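Pollen receptor-like kinase 3 (Arabidopsis thaliana, PDB 5WLS) probably acts in pollen signalling as a receptor-like protein kinase, with a leucine-rich-repeat extracellular domain structurally similar to that of the SERK co-receptors. Local coordinates at residues A[8-17]-A[46-56]; A[154-165]-A[178-189]. One frame throughout, in Å; residues are numbered along the deposited sequence.

Interaction 1. Residues A[8-17]-A[46-56]; sequences KRSVNITKGD and IHVTRLGLSGT. With NAG (2-acetamido-2-deoxy-beta-D-glucopyranose), chain E.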
loop_
_atom_site.group_PDB
_atom_site.type_symbol
_atom_site.label_atom_id
_atom_site.label_comp_id
_atom_site.label_asym_id
_atom_site.label_seq_id
_atom_site.Cartn_x
_atom_site.Cartn_y
_atom_site.Cartn_z
ATOM N N LYS A 8 12.030 -14.176 -5.011
ATOM C CA LYS A 8 10.818 -13.393 -5.190
ATOM C C LYS A 8 10.408 -13.340 -6.655
ATOM O O LYS A 8 9.212 -13.368 -6.972
ATOM C CB LYS A 8 11.031 -11.987 -4.633
ATOM C CG LYS A 8 9.763 -11.185 -4.464
ATOM C CD LYS A 8 9.599 -10.203 -5.605
ATOM C CE LYS A 8 8.386 -9.323 -5.398
ATOM N NZ LYS A 8 8.195 -8.398 -6.546
ATOM N N ARG A 9 11.379 -13.265 -7.565
ATOM C CA ARG A 9 11.040 -13.304 -8.984
ATOM C C ARG A 9 10.418 -14.631 -9.398
ATOM O O ARG A 9 9.583 -14.659 -10.312
ATOM C CB ARG A 9 12.290 -13.038 -9.818
ATOM C CG ARG A 9 12.074 -13.222 -11.290
ATOM C CD ARG A 9 12.778 -12.157 -12.077
ATOM N NE ARG A 9 12.225 -10.817 -11.895
ATOM C CZ ARG A 9 11.566 -10.156 -12.838
ATOM N NH1 ARG A 9 11.325 -10.733 -14.001
ATOM N NH2 ARG A 9 11.113 -8.936 -12.606
ATOM N N SER A 10 10.772 -15.716 -8.717
ATOM C CA SER A 10 10.382 -17.057 -9.136
ATOM C C SER A 10 9.046 -17.466 -8.528
ATOM O O SER A 10 8.934 -18.507 -7.884
ATOM C CB SER A 10 11.478 -18.047 -8.768
ATOM O OG SER A 10 11.187 -19.348 -9.254
ATOM N N VAL A 11 8.017 -16.639 -8.710
ATOM C CA VAL A 11 6.679 -17.049 -8.308
ATOM C C VAL A 11 5.803 -17.281 -9.541
ATOM O O VAL A 11 5.555 -18.434 -9.908
ATOM C CB VAL A 11 6.071 -16.060 -7.289
ATOM C CG1 VAL A 11 5.901 -14.629 -7.830
ATOM C CG2 VAL A 11 4.768 -16.620 -6.781
ATOM N N ASN A 12 5.348 -16.210 -10.198
ATOM C CA ASN A 12 4.556 -16.313 -11.422
ATOM C C ASN A 12 4.477 -14.959 -12.116
ATOM O O ASN A 12 3.853 -14.021 -11.608
ATOM C CB ASN A 12 3.148 -16.844 -11.130
ATOM C CG ASN A 12 3.046 -18.342 -11.319
ATOM O OD1 ASN A 12 3.579 -18.893 -12.281
ATOM N ND2 ASN A 12 2.367 -19.011 -10.388
ATOM N N ILE A 13 5.108 -14.858 -13.282
ATOM C CA ILE A 13 5.073 -13.665 -14.120
ATOM C C ILE A 13 4.563 -14.073 -15.498
ATOM O O ILE A 13 5.017 -15.077 -16.058
ATOM C CB ILE A 13 6.463 -13.006 -14.192
ATOM C CG1 ILE A 13 6.550 -11.982 -15.321
ATOM C CG2 ILE A 13 7.547 -14.070 -14.324
ATOM C CD1 ILE A 13 7.894 -11.286 -15.381
ATOM N N THR A 14 3.617 -13.298 -16.043
ATOM C CA THR A 14 2.923 -13.686 -17.264
ATOM C C THR A 14 3.096 -12.730 -18.438
ATOM O O THR A 14 2.716 -13.091 -19.558
ATOM C CB THR A 14 1.416 -13.845 -17.000
ATOM O OG1 THR A 14 0.843 -12.568 -16.696
ATOM C CG2 THR A 14 1.172 -14.798 -15.840
ATOM N N LYS A 15 3.646 -11.536 -18.231
ATOM C CA LYS A 15 3.872 -10.587 -19.321
ATOM C C LYS A 15 5.238 -9.950 -19.116
ATOM O O LYS A 15 5.425 -9.181 -18.176
ATOM C CB LYS A 15 2.783 -9.513 -19.371
ATOM C CG LYS A 15 1.358 -10.029 -19.338
ATOM C CD LYS A 15 0.924 -10.560 -20.693
ATOM C CE LYS A 15 -0.428 -11.252 -20.603
ATOM N NZ LYS A 15 -0.880 -11.759 -21.928
ATOM N N GLY A 16 6.192 -10.263 -19.982
ATOM C CA GLY A 16 7.522 -9.699 -19.855
ATOM C C GLY A 16 8.502 -10.669 -19.230
ATOM O O GLY A 16 8.198 -11.830 -18.940
ATOM N N ASP A 17 9.707 -10.153 -18.996
ATOM C CA ASP A 17 10.856 -11.005 -18.725
ATOM C C ASP A 17 11.663 -10.537 -17.522
ATOM O O ASP A 17 11.239 -9.631 -16.797
ATOM C CB ASP A 17 11.736 -11.083 -19.969
ATOM C CG ASP A 17 12.046 -9.721 -20.546
ATOM O OD1 ASP A 17 11.587 -8.709 -19.976
ATOM O OD2 ASP A 17 12.756 -9.663 -21.574
ATOM N N ILE A 46 11.914 -1.989 -4.703
ATOM C CA ILE A 46 11.544 -2.860 -5.813
ATOM C C ILE A 46 10.429 -2.173 -6.584
ATOM O O ILE A 46 9.403 -1.804 -6.002
ATOM C CB ILE A 46 11.104 -4.256 -5.335
ATOM C CG1 ILE A 46 12.281 -5.008 -4.710
ATOM C CG2 ILE A 46 10.507 -5.051 -6.488
ATOM C CD1 ILE A 46 11.889 -6.315 -4.048
ATOM N N HIS A 47 10.633 -1.993 -7.886
ATOM C CA HIS A 47 9.717 -1.235 -8.739
ATOM C C HIS A 47 9.484 -2.036 -10.017
ATOM O O HIS A 47 10.149 -1.806 -11.029
ATOM C CB HIS A 47 10.296 0.155 -9.021
ATOM C CG HIS A 47 9.391 1.051 -9.809
ATOM N ND1 HIS A 47 9.706 2.365 -10.081
ATOM C CD2 HIS A 47 8.193 0.823 -10.399
ATOM C CE1 HIS A 47 8.737 2.911 -10.794
ATOM N NE2 HIS A 47 7.809 1.995 -11.003
ATOM N N VAL A 48 8.531 -2.965 -9.980
ATOM C CA VAL A 48 8.187 -3.770 -11.148
ATOM C C VAL A 48 6.686 -3.659 -11.386
ATOM O O VAL A 48 5.882 -3.924 -10.483
ATOM C CB VAL A 48 8.625 -5.239 -10.998
ATOM C CG1 VAL A 48 10.138 -5.336 -11.057
ATOM C CG2 VAL A 48 8.136 -5.831 -9.696
ATOM N N THR A 49 6.310 -3.247 -12.596
ATOM C CA THR A 49 4.925 -2.947 -12.929
ATOM C C THR A 49 4.597 -3.483 -14.315
ATOM O O THR A 49 5.470 -3.587 -15.181
ATOM C CB THR A 49 4.641 -1.436 -12.890
ATOM O OG1 THR A 49 5.539 -0.755 -13.775
ATOM C CG2 THR A 49 4.801 -0.890 -11.481
ATOM N N ARG A 50 3.320 -3.821 -14.513
ATOM C CA ARG A 50 2.790 -4.230 -15.817
ATOM C C ARG A 50 3.526 -5.452 -16.358
ATOM O O ARG A 50 3.865 -5.526 -17.541
ATOM C CB ARG A 50 2.852 -3.080 -16.822
ATOM C CG ARG A 50 2.244 -1.782 -16.328
ATOM C CD ARG A 50 2.080 -0.790 -17.463
ATOM N NE ARG A 50 1.748 0.545 -16.976
ATOM C CZ ARG A 50 0.516 1.016 -16.824
ATOM N NH1 ARG A 50 -0.534 0.265 -17.127
ATOM N NH2 ARG A 50 0.337 2.249 -16.370
ATOM N N LEU A 51 3.777 -6.426 -15.488
ATOM C CA LEU A 51 4.354 -7.695 -15.902
ATOM C C LEU A 51 3.372 -8.845 -15.753
ATOM O O LEU A 51 3.749 -10.003 -15.964
ATOM C CB LEU A 51 5.629 -7.994 -15.112
ATOM C CG LEU A 51 6.854 -7.112 -15.356
ATOM C CD1 LEU A 51 7.974 -7.501 -14.401
ATOM C CD2 LEU A 51 7.332 -7.182 -16.798
ATOM N N GLY A 52 2.124 -8.555 -15.400
ATOM C CA GLY A 52 1.158 -9.615 -15.216
ATOM C C GLY A 52 1.515 -10.546 -14.084
ATOM O O GLY A 52 1.219 -11.744 -14.163
ATOM N N LEU A 53 2.180 -10.038 -13.043
ATOM C CA LEU A 53 2.491 -10.877 -11.894
ATOM C C LEU A 53 1.210 -11.479 -11.347
ATOM O O LEU A 53 0.322 -10.764 -10.875
ATOM C CB LEU A 53 3.217 -10.078 -10.809
ATOM C CG LEU A 53 4.434 -9.240 -11.195
ATOM C CD1 LEU A 53 4.967 -8.490 -9.990
ATOM C CD2 LEU A 53 5.509 -10.170 -11.729
ATOM N N SER A 54 1.122 -12.802 -11.430
ATOM C CA SER A 54 -0.083 -13.534 -11.093
ATOM C C SER A 54 0.089 -14.421 -9.875
ATOM O O SER A 54 -0.894 -15.008 -9.409
ATOM C CB SER A 54 -0.528 -14.391 -12.288
ATOM O OG SER A 54 -1.593 -15.253 -11.930
ATOM N N GLY A 55 1.298 -14.532 -9.350
ATOM C CA GLY A 55 1.599 -15.452 -8.278
ATOM C C GLY A 55 1.361 -14.852 -6.913
ATOM O O GLY A 55 0.468 -14.022 -6.714
ATOM N N THR A 56 2.171 -15.288 -5.958
ATOM C CA THR A 56 2.034 -14.935 -4.556
ATOM C C THR A 56 3.330 -14.304 -4.067
ATOM O O THR A 56 4.423 -14.791 -4.370
ATOM C CB THR A 56 1.697 -16.177 -3.723
ATOM O OG1 THR A 56 0.346 -16.574 -3.984
ATOM C CG2 THR A 56 1.843 -15.887 -2.239
HETATM C C1 NAG E . 2.171 -20.445 -10.377
HETATM C C2 NAG E . 0.826 -20.834 -9.782
HETATM C C3 NAG E . 0.755 -22.345 -9.614
HETATM C C4 NAG E . 1.019 -23.029 -10.950
HETATM C C5 NAG E . 2.334 -22.535 -11.558
HETATM C C6 NAG E . 2.567 -23.054 -12.958
HETATM C C7 NAG E . -0.120 -19.032 -8.416
HETATM C C8 NAG E . -0.268 -18.466 -7.036
HETATM N N2 NAG E . 0.592 -20.160 -8.515
HETATM O O3 NAG E . -0.525 -22.715 -9.112
HETATM O O4 NAG E . 1.085 -24.439 -10.772
HETATM O O5 NAG E . 2.339 -21.100 -11.645
HETATM O O6 NAG E . 3.178 -22.072 -13.783
HETATM O O7 NAG E . -0.622 -18.494 -9.398
#

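Interaction 2. Residues A[154-165]-A[178-189]; sequences IPPLTDGNKVLK and IPITISDRKNLE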
loop_
_atom_site.group_PDB
_atom_site.type_symbol
_atom_site.label_atom_id
_atom_site.label_comp_id
_atom_site.label_asym_id
_atom_site.label_seq_id
_atom_site.Cartn_x
_atom_site.Cartn_y
_atom_site.Cartn_z
ATOM N N ILE A 154 -15.395 5.049 8.796
ATOM C CA ILE A 154 -13.977 5.386 8.674
ATOM C C ILE A 154 -13.400 5.570 10.075
ATOM O O ILE A 154 -13.985 6.306 10.883
ATOM C CB ILE A 154 -13.796 6.647 7.835
ATOM C CG1 ILE A 154 -14.376 6.441 6.434
ATOM C CG2 ILE A 154 -12.324 7.029 7.757
ATOM C CD1 ILE A 154 -14.603 7.730 5.673
ATOM N N PRO A 155 -12.279 4.922 10.402
ATOM C CA PRO A 155 -11.703 5.102 11.732
ATOM C C PRO A 155 -11.232 6.531 11.924
ATOM O O PRO A 155 -10.911 7.231 10.948
ATOM C CB PRO A 155 -10.519 4.116 11.739
ATOM C CG PRO A 155 -10.841 3.124 10.676
ATOM C CD PRO A 155 -11.571 3.894 9.622
ATOM N N PRO A 156 -11.182 7.013 13.163
ATOM C CA PRO A 156 -10.678 8.368 13.399
ATOM C C PRO A 156 -9.181 8.442 13.152
ATOM O O PRO A 156 -8.454 7.457 13.299
ATOM C CB PRO A 156 -11.012 8.621 14.874
ATOM C CG PRO A 156 -11.054 7.255 15.477
ATOM C CD PRO A 156 -11.614 6.357 14.409
ATOM N N LEU A 157 -8.722 9.634 12.786
ATOM C CA LEU A 157 -7.309 9.884 12.546
ATOM C C LEU A 157 -6.698 10.535 13.779
ATOM O O LEU A 157 -7.249 11.503 14.314
ATOM C CB LEU A 157 -7.114 10.763 11.311
ATOM C CG LEU A 157 -5.702 11.239 10.976
ATOM C CD1 LEU A 157 -4.815 10.088 10.544
ATOM C CD2 LEU A 157 -5.783 12.265 9.871
ATOM N N THR A 158 -5.562 10.004 14.220
ATOM C CA THR A 158 -4.949 10.458 15.461
ATOM C C THR A 158 -4.399 11.871 15.318
ATOM O O THR A 158 -3.827 12.231 14.286
ATOM C CB THR A 158 -3.838 9.498 15.885
ATOM O OG1 THR A 158 -3.186 9.999 17.058
ATOM C CG2 THR A 158 -2.817 9.327 14.768
ATOM N N ASP A 159 -4.599 12.682 16.362
ATOM C CA ASP A 159 -4.046 14.033 16.374
ATOM C C ASP A 159 -2.530 14.033 16.246
ATOM O O ASP A 159 -1.949 15.064 15.891
ATOM C CB ASP A 159 -4.449 14.768 17.654
ATOM C CG ASP A 159 -5.903 15.183 17.652
ATOM O OD1 ASP A 159 -6.463 15.399 16.557
ATOM O OD2 ASP A 159 -6.484 15.301 18.751
ATOM N N GLY A 160 -1.877 12.903 16.522
ATOM C CA GLY A 160 -0.437 12.826 16.378
ATOM C C GLY A 160 0.034 12.929 14.944
ATOM O O GLY A 160 1.216 13.203 14.708
ATOM N N ASN A 161 -0.863 12.715 13.982
ATOM C CA ASN A 161 -0.519 12.881 12.576
ATOM C C ASN A 161 -0.603 14.360 12.221
ATOM O O ASN A 161 -1.645 14.997 12.419
ATOM C CB ASN A 161 -1.448 12.056 11.688
ATOM C CG ASN A 161 -1.052 12.090 10.218
ATOM O OD1 ASN A 161 -0.785 13.149 9.650
ATOM N ND2 ASN A 161 -1.007 10.916 9.597
ATOM N N LYS A 162 0.497 14.905 11.695
ATOM C CA LYS A 162 0.544 16.288 11.234
ATOM C C LYS A 162 1.027 16.391 9.790
ATOM O O LYS A 162 1.405 17.482 9.347
ATOM C CB LYS A 162 1.435 17.142 12.144
ATOM C CG LYS A 162 0.827 17.512 13.499
ATOM C CD LYS A 162 0.884 16.377 14.510
ATOM C CE LYS A 162 0.692 16.894 15.927
ATOM N NZ LYS A 162 -0.747 17.121 16.247
ATOM N N VAL A 163 1.025 15.287 9.042
ATOM C CA VAL A 163 1.681 15.262 7.737
ATOM C C VAL A 163 0.778 14.727 6.631
ATOM O O VAL A 163 1.123 14.823 5.447
ATOM C CB VAL A 163 2.983 14.445 7.800
ATOM C CG1 VAL A 163 3.994 15.118 8.714
ATOM C CG2 VAL A 163 2.692 13.031 8.274
ATOM N N LEU A 164 -0.367 14.146 6.992
ATOM C CA LEU A 164 -1.259 13.603 5.971
ATOM C C LEU A 164 -1.749 14.712 5.048
ATOM O O LEU A 164 -2.502 15.592 5.475
ATOM C CB LEU A 164 -2.453 12.879 6.601
ATOM C CG LEU A 164 -3.400 12.211 5.592
ATOM C CD1 LEU A 164 -2.862 10.856 5.153
ATOM C CD2 LEU A 164 -4.814 12.084 6.145
ATOM N N LYS A 165 -1.324 14.687 3.784
ATOM C CA LYS A 165 -1.720 15.711 2.828
ATOM C C LYS A 165 -2.640 15.203 1.727
ATOM O O LYS A 165 -3.243 16.024 1.028
ATOM C CB LYS A 165 -0.481 16.355 2.182
ATOM C CG LYS A 165 0.514 15.378 1.575
ATOM C CD LYS A 165 1.417 16.095 0.577
ATOM C CE LYS A 165 2.235 15.122 -0.260
ATOM N NZ LYS A 165 3.512 14.747 0.409
ATOM N N ILE A 178 -18.326 11.111 8.217
ATOM C CA ILE A 178 -16.889 11.262 7.972
ATOM C C ILE A 178 -16.240 11.879 9.207
ATOM O O ILE A 178 -16.729 12.905 9.714
ATOM C CB ILE A 178 -16.638 12.104 6.724
ATOM C CG1 ILE A 178 -16.874 11.244 5.481
ATOM C CG2 ILE A 178 -15.222 12.668 6.725
ATOM C CD1 ILE A 178 -16.649 11.959 4.193
ATOM N N PRO A 179 -15.176 11.283 9.738
ATOM C CA PRO A 179 -14.597 11.774 10.996
ATOM C C PRO A 179 -14.136 13.218 10.869
ATOM O O PRO A 179 -13.461 13.590 9.907
ATOM C CB PRO A 179 -13.418 10.822 11.236
ATOM C CG PRO A 179 -13.749 9.593 10.445
ATOM C CD PRO A 179 -14.476 10.089 9.233
ATOM N N ILE A 180 -14.515 14.041 11.851
ATOM C CA ILE A 180 -14.080 15.431 11.839
ATOM C C ILE A 180 -12.589 15.554 12.128
ATOM O O ILE A 180 -11.991 16.595 11.827
ATOM C CB ILE A 180 -14.896 16.284 12.831
ATOM C CG1 ILE A 180 -14.640 15.847 14.274
ATOM C CG2 ILE A 180 -16.381 16.227 12.494
ATOM C CD1 ILE A 180 -15.224 16.793 15.300
ATOM N N THR A 181 -11.969 14.525 12.719
ATOM C CA THR A 181 -10.510 14.478 12.783
ATOM C C THR A 181 -9.888 14.605 11.397
ATOM O O THR A 181 -8.761 15.097 11.265
ATOM C CB THR A 181 -10.041 13.191 13.463
ATOM O OG1 THR A 181 -10.820 12.083 12.998
ATOM C CG2 THR A 181 -10.203 13.308 14.976
ATOM N N ILE A 182 -10.594 14.157 10.361
ATOM C CA ILE A 182 -10.111 14.279 8.989
ATOM C C ILE A 182 -10.595 15.574 8.347
ATOM O O ILE A 182 -9.810 16.321 7.757
ATOM C CB ILE A 182 -10.553 13.052 8.162
ATOM C CG1 ILE A 182 -9.864 11.782 8.655
ATOM C CG2 ILE A 182 -10.268 13.274 6.684
ATOM C CD1 ILE A 182 -10.465 10.511 8.088
ATOM N N SER A 183 -11.893 15.864 8.461
ATOM C CA SER A 183 -12.492 16.944 7.683
ATOM C C SER A 183 -12.126 18.330 8.200
ATOM O O SER A 183 -12.234 19.302 7.445
ATOM C CB SER A 183 -14.013 16.785 7.650
ATOM O OG SER A 183 -14.553 16.736 8.957
ATOM N N ASP A 184 -11.705 18.455 9.462
ATOM C CA ASP A 184 -11.299 19.764 9.968
ATOM C C ASP A 184 -9.962 20.224 9.405
ATOM O O ASP A 184 -9.667 21.424 9.448
ATOM C CB ASP A 184 -11.208 19.751 11.496
ATOM C CG ASP A 184 -12.559 19.885 12.166
ATOM O OD1 ASP A 184 -13.512 20.356 11.510
ATOM O OD2 ASP A 184 -12.663 19.537 13.361
ATOM N N ARG A 185 -9.153 19.309 8.882
ATOM C CA ARG A 185 -7.783 19.649 8.520
ATOM C C ARG A 185 -7.753 20.527 7.274
ATOM O O ARG A 185 -8.448 20.257 6.289
ATOM C CB ARG A 185 -6.968 18.376 8.313
ATOM C CG ARG A 185 -7.009 17.457 9.523
ATOM C CD ARG A 185 -6.228 16.183 9.290
ATOM N NE ARG A 185 -6.028 15.438 10.531
ATOM C CZ ARG A 185 -4.847 15.211 11.099
ATOM N NH1 ARG A 185 -3.738 15.670 10.542
ATOM N NH2 ARG A 185 -4.780 14.510 12.223
ATOM N N LYS A 186 -6.935 21.578 7.319
ATOM C CA LYS A 186 -6.919 22.619 6.299
ATOM C C LYS A 186 -5.807 22.443 5.270
ATOM O O LYS A 186 -5.691 23.268 4.358
ATOM C CB LYS A 186 -6.792 23.996 6.957
ATOM N N ASN A 187 -4.993 21.394 5.387
ATOM C CA ASN A 187 -3.911 21.130 4.446
ATOM C C ASN A 187 -4.063 19.766 3.787
ATOM O O ASN A 187 -3.078 19.183 3.325
ATOM C CB ASN A 187 -2.556 21.239 5.148
ATOM C CG ASN A 187 -2.480 20.395 6.410
ATOM O OD1 ASN A 187 -3.385 19.615 6.708
ATOM N ND2 ASN A 187 -1.400 20.557 7.166
ATOM N N LEU A 188 -5.284 19.246 3.742
ATOM C CA LEU A 188 -5.556 17.856 3.399
ATOM C C LEU A 188 -6.405 17.791 2.135
ATOM O O LEU A 188 -7.586 18.154 2.157
ATOM C CB LEU A 188 -6.264 17.158 4.563
ATOM C CG LEU A 188 -6.688 15.702 4.398
ATOM C CD1 LEU A 188 -5.549 14.871 3.832
ATOM C CD2 LEU A 188 -7.177 15.132 5.725
ATOM N N GLU A 189 -5.809 17.356 1.030
ATOM C CA GLU A 189 -6.606 16.988 -0.137
ATOM C C GLU A 189 -7.315 15.674 0.167
ATOM O O GLU A 189 -6.677 14.620 0.236
ATOM C CB GLU A 189 -5.748 16.872 -1.398
ATOM C CG GLU A 189 -6.577 16.871 -2.685
ATOM C CD GLU A 189 -5.784 16.451 -3.915
ATOM O OE1 GLU A 189 -4.548 16.314 -3.810
ATOM O OE2 GLU A 189 -6.404 16.220 -4.977
HETATM O O HOH W 1 -6.646 14.042 13.814
#

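Interaction 1. Residues A[8-17]-A[46-56]
Asn12 to Lys15 pass antiparallel to Leu51 to Gly55, as the pairing of nearest CA atoms indicates: Ile13 CA lies 4.4 Å from Leu53 CA, and Lys15 CA 4.5 Å from Leu51 CA. Backbone bonds fix this register. Ser54 N donates to Asn12 O at 3.0 Å, while Leu51 O accepts both Thr14 N, in its carbonyl plane, and Lys15 N at 2.7 Å. Thr14 adds its hydroxyl: with OG1 set between its own N and carbonyl carbon (chi1 67°), it donates to Gly52 O over 2.7 Å. A side chain at Gly52 would run into that hydroxyl, and one at Gly55 into Asn12 CB. Ile13 touches two leucines, its CD1 3.9 Å from Leu51 CD1 and its CB 3.9 Å from Leu53 CD2. The Arg9 side chain crosses that of Leu51 at about a right angle; its guanidinium has Val48 CG1 at its edge and sends NH1 to Asp17 O. Asn12 ND2 carries the N-acetylglucosamine, whose acetyl methyl lies near Gly55 and Thr56. Beyond the pair, Arg9 makes a cation-pi contact with Trp21, and Asn76 OD1 accepts Leu51 N and Leu53 N. Ile46 bonds to strand 70-72, and Lys8 and Ile46 both touch Leu62 of helix 59-63, so the contact joins the N-terminal helix 3-9 to the start of the repeat sheet.

Interaction 2. Residues A[154-165]-A[178-189]
Ile154 to Lys165 and Ile178 to Glu189 run in the same direction, the CA separation going from 6.6 Å at Ile154 CA and Ile178 CA to 4.4 Å at Lys165 CA and Leu188 CA, where Glu189 N donates to Lys165 O. Arg185 carries the polar part of the contact. Its chain is extended from CG to NE (chi2 178°), which carries the guanidinium to the turn at Thr158 to Asn161. There NH1, at 2.9 Å, and NH2, at 3.2 Å, both grip Asn161 O end-on from one face of its carbonyl, with the oxygen close to the guanidinium plane. NE turns back to Thr181 O in its own segment, so three N-H groups hold the plane in place. Leu157 CD2 sits over one face, 3.3 Å from Arg185 CZ, and NH2 also donates to a water lying within reach of Leu157 O and Asp159 OD1. With an alanine in place of Arg185, Asn161 O and Thr181 O would probably lose these donors, and Leu157 CD2 the flat group it packs on. The Asn161 side chain points elsewhere: OD1 accepts Val163 N, an Asx turn, and Leu164 N, which extends it to an Asx motif, and ND2 reaches Leu137 O and Leu140 O.

At the helix 180-183, Thr181 OG1 accepts Leu157 N in a nearly straight bond (165°). The apolar side chains pack between the two segments: Ile154 crosses Pro179 and Ile182 at about right angles, Leu157 CB meets Ile182 CG1, and Leu164 CD2 lies 3.7 Å from Leu188 CD1. Paired residues such as Ile154 and Ile178, or Leu164 and Leu188, are 24 positions apart. That spacing, with an Ile-Pro pair opening each segment, marks successive turns of a plant-type leucine-rich-repeat solenoid.

Overall arrangement
From the N terminus, helix 3-9 leads into the first half of interaction 1, and the chain returns to it on the end of strand 42-47, after the Cys28-Cys37 disulfide and strand 35-38; 28 residues lie between the two segments. The parallel strands of successive repeats follow. Interaction 2 then closes a shorter loop of 12 residues, holding strands 166-168 and 173-174, and ends at the start of strand 189-191 at the sheet's edge. The two loops are in series, neither nesting nor crossing. Their centres are 35 Å apart, on opposite sides of the chain centre, and their nearest atoms about 17 Å: interaction 1 ties the N-terminal cap to the solenoid, interaction 2 joins its last repeats.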